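Glycosyl transferase (Staphylococcus aureus, PDB 5U02) is a TarS-type glycosyl transferase whose helical linker region is followed by two E-set C-terminal domains rich in antiparallel strands. Local coordinates at residues A[240-245]-A[295-300]. Sequence-based numbering, arbitrary orientation.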
ATOM      1  N   THR A 240      -5.579  26.592 -17.226  1.00 25.90           N
ATOM      2  CA  THR A 240      -6.558  27.658 -17.063  1.00 28.25           C
ATOM      3  C   THR A 240      -7.665  27.200 -16.120  1.00 30.12           C
ATOM      4  O   THR A 240      -8.046  26.025 -16.100  1.00 27.08           O
ATOM      5  CB  THR A 240      -7.155  28.041 -18.421  1.00 33.12           C
ATOM      6  OG1 THR A 240      -6.099  28.350 -19.340  1.00 35.29           O
ATOM      7  CG2 THR A 240      -8.077  29.246 -18.290  1.00 33.17           C
ATOM      8  N   ALA A 241      -8.175  28.140 -15.325  1.00 28.66           N
ATOM      9  CA  ALA A 241      -9.252  27.824 -14.397  1.00 25.38           C
ATOM     10  C   ALA A 241     -10.430  27.200 -15.134  1.00 27.44           C
ATOM     11  O   ALA A 241     -10.700  27.526 -16.293  1.00 33.56           O
ATOM     12  CB  ALA A 241      -9.698  29.084 -13.654  1.00 25.19           C
ATOM     13  N   GLU A 242     -11.106  26.272 -14.458  1.00 23.31           N
ATOM     14  CA  GLU A 242     -12.272  25.525 -14.921  1.00 23.16           C
ATOM     15  C   GLU A 242     -11.934  24.438 -15.944  1.00 22.76           C
ATOM     16  O   GLU A 242     -12.849  23.743 -16.404  1.00 23.85           O
ATOM     17  CB  GLU A 242     -13.365  26.446 -15.486  1.00 29.85           C
ATOM     18  CG  GLU A 242     -13.911  27.440 -14.461  1.00 33.27           C
ATOM     19  CD  GLU A 242     -14.591  26.752 -13.282  1.00 35.42           C
ATOM     20  OE1 GLU A 242     -15.229  25.700 -13.490  1.00 30.52           O
ATOM     21  OE2 GLU A 242     -14.479  27.257 -12.146  1.00 39.58           O
ATOM     22  N   THR A 243     -10.662  24.244 -16.294  1.00 18.33           N
ATOM     23  CA  THR A 243     -10.277  23.098 -17.110  1.00 20.72           C
ATOM     24  C   THR A 243     -10.742  21.804 -16.444  1.00 22.65           C
ATOM     25  O   THR A 243     -10.532  21.602 -15.243  1.00 21.14           O
ATOM     26  CB  THR A 243      -8.758  23.081 -17.315  1.00 22.54           C
ATOM     27  OG1 THR A 243      -8.368  24.208 -18.104  1.00 21.59           O
ATOM     28  CG2 THR A 243      -8.317  21.806 -18.023  1.00 18.02           C
ATOM     29  N   SER A 244     -11.376  20.928 -17.225  1.00 20.35           N
ATOM     30  CA  SER A 244     -12.105  19.785 -16.695  1.00 21.24           C
ATOM     31  C   SER A 244     -11.698  18.498 -17.397  1.00 26.92           C
ATOM     32  O   SER A 244     -10.991  18.499 -18.408  1.00 29.86           O
ATOM     33  CB  SER A 244     -13.624  19.971 -16.847  1.00 20.25           C
ATOM     34  OG  SER A 244     -14.075  21.099 -16.133  1.00 22.34           O
ATOM     35  N   ALA A 245     -12.187  17.393 -16.844  1.00 26.73           N
ATOM     36  CA  ALA A 245     -12.043  16.063 -17.412  1.00 22.12           C
ATOM     37  C   ALA A 245     -13.427  15.470 -17.641  1.00 24.46           C
ATOM     38  O   ALA A 245     -14.313  15.593 -16.786  1.00 26.28           O
ATOM     39  CB  ALA A 245     -11.233  15.154 -16.484  1.00 18.16           C
ATOM     40  N   LEU A 295     -16.448  24.249 -25.274  1.00 25.53           N
ATOM     41  CA  LEU A 295     -17.104  25.516 -25.590  1.00 32.24           C
ATOM     42  C   LEU A 295     -17.000  26.512 -24.440  1.00 33.19           C
ATOM     43  O   LEU A 295     -16.720  27.695 -24.661  1.00 32.86           O
ATOM     44  CB  LEU A 295     -18.568  25.272 -25.953  1.00 30.42           C
ATOM     45  CG  LEU A 295     -18.805  24.230 -27.045  1.00 31.12           C
ATOM     46  CD1 LEU A 295     -20.290  24.116 -27.351  1.00 28.94           C
ATOM     47  CD2 LEU A 295     -18.004  24.567 -28.303  1.00 29.88           C
ATOM     48  N   ASP A 296     -17.232  26.052 -23.205  1.00 30.55           N
ATOM     49  CA  ASP A 296     -17.220  26.922 -22.036  1.00 25.04           C
ATOM     50  C   ASP A 296     -15.956  26.797 -21.207  1.00 25.80           C
ATOM     51  O   ASP A 296     -15.647  27.710 -20.432  1.00 24.18           O
ATOM     52  CB  ASP A 296     -18.429  26.626 -21.139  1.00 24.42           C
ATOM     53  CG  ASP A 296     -19.768  26.946 -21.826  1.00 31.89           C
ATOM     54  OD1 ASP A 296     -19.768  27.715 -22.807  1.00 34.86           O
ATOM     55  OD2 ASP A 296     -20.806  26.438 -21.368  1.00 30.64           O
ATOM     56  N   ARG A 297     -15.239  25.689 -21.344  1.00 27.60           N
ATOM     57  CA  ARG A 297     -14.049  25.420 -20.558  1.00 29.78           C
ATOM     58  C   ARG A 297     -13.232  24.387 -21.317  1.00 29.85           C
ATOM     59  O   ARG A 297     -13.746  23.688 -22.193  1.00 25.98           O
ATOM     60  CB  ARG A 297     -14.410  24.921 -19.154  1.00 31.33           C
ATOM     61  CG  ARG A 297     -15.071  23.546 -19.156  1.00 35.39           C
ATOM     62  CD  ARG A 297     -15.617  23.158 -17.787  1.00 36.45           C
ATOM     63  NE  ARG A 297     -16.957  23.682 -17.540  1.00 41.95           N
ATOM     64  CZ  ARG A 297     -17.263  24.538 -16.572  1.00 37.58           C
ATOM     65  NH1 ARG A 297     -16.327  24.979 -15.744  1.00 33.52           N
ATOM     66  NH2 ARG A 297     -18.512  24.951 -16.431  1.00 40.03           N
ATOM     67  N   GLY A 298     -11.950  24.305 -20.989  1.00 27.94           N
ATOM     68  CA  GLY A 298     -11.115  23.300 -21.603  1.00 23.10           C
ATOM     69  C   GLY A 298     -11.371  21.924 -21.018  1.00 26.59           C
ATOM     70  O   GLY A 298     -11.710  21.773 -19.844  1.00 27.81           O
ATOM     71  N   TYR A 299     -11.213  20.908 -21.865  1.00 23.20           N
ATOM     72  CA  TYR A 299     -11.264  19.510 -21.460  1.00 20.20           C
ATOM     73  C   TYR A 299      -9.960  18.839 -21.862  1.00 27.78           C
ATOM     74  O   TYR A 299      -9.547  18.920 -23.025  1.00 28.08           O
ATOM     75  CB  TYR A 299     -12.453  18.785 -22.099  1.00 19.88           C
ATOM     76  CG  TYR A 299     -13.760  19.016 -21.381  1.00 25.88           C
ATOM     77  CD1 TYR A 299     -14.544  20.138 -21.658  1.00 23.98           C
ATOM     78  CD2 TYR A 299     -14.213  18.115 -20.426  1.00 25.55           C
ATOM     79  CE1 TYR A 299     -15.737  20.352 -20.998  1.00 21.91           C
ATOM     80  CE2 TYR A 299     -15.406  18.322 -19.763  1.00 25.62           C
ATOM     81  CZ  TYR A 299     -16.164  19.440 -20.052  1.00 24.08           C
ATOM     82  OH  TYR A 299     -17.352  19.647 -19.391  1.00 29.34           O
ATOM     83  N   VAL A 300      -9.311  18.185 -20.903  1.00 24.33           N
ATOM     84  CA  VAL A 300      -8.029  17.535 -21.134  1.00 24.72           C
ATOM     85  C   VAL A 300      -8.266  16.042 -21.303  1.00 25.59           C
ATOM     86  O   VAL A 300      -8.942  15.413 -20.477  1.00 23.49           O
ATOM     87  CB  VAL A 300      -7.040  17.814 -19.988  1.00 28.86           C
ATOM     88  CG1 VAL A 300      -6.397  19.181 -20.168  1.00 27.17           C
ATOM     89  CG2 VAL A 300      -7.738  17.722 -18.637  1.00 28.24           C
TER
HETATM   90  O   HOH W   1     -10.586  26.066 -19.331  1.00 36.55           O
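Glu242 OE1 meets Arg297 NH1 at 2.6 Å in a salt bridge at the edge of the guanidinium, near its plane, whereas the carboxylate plane is turned 69° against it. The arginine gets there by running over the backbone of 240-245: with CG between its own backbone N and carbonyl carbon (chi1 67°) and chi2 extended, CD packs 3.1 Å from both Ser244 OG and Glu242 O, and the bend at chi3 then turns the guanidinium toward the carboxylate. Ser244 OG itself is hydrogen-bonded to Thr257 OG1 of strand 252-260. Ser244 CB lies over one face of the Tyr299 ring, offset toward the rim, in a CH-pi contact 4.2 Å from the centroid.

The backbones form a single beta bridge, Ser244 with Tyr299. Ser244 N donates to Gly298 O at 2.8 Å, and Val300 N donates to Ser244 O at 3.0 Å. Thr243 CG2 and Val300 CG1 touch at 3.9 Å, their side chains crossing at about a right angle, and both pack on Phe146. The type II turn 240-243 is closed by Thr243 N bonding to Thr240 O; Thr243 OG1 donates to the same carbonyl oxygen from the same face of its plane, and a water joins this hydroxyl to Gly298 N.

The contact thus joins the loop before strand 245-249, in the first C-terminal domain, to a loop of the second. Backbone bonds set its register, while the salt bridge would partly offset the close approach of Arg255 to Arg297.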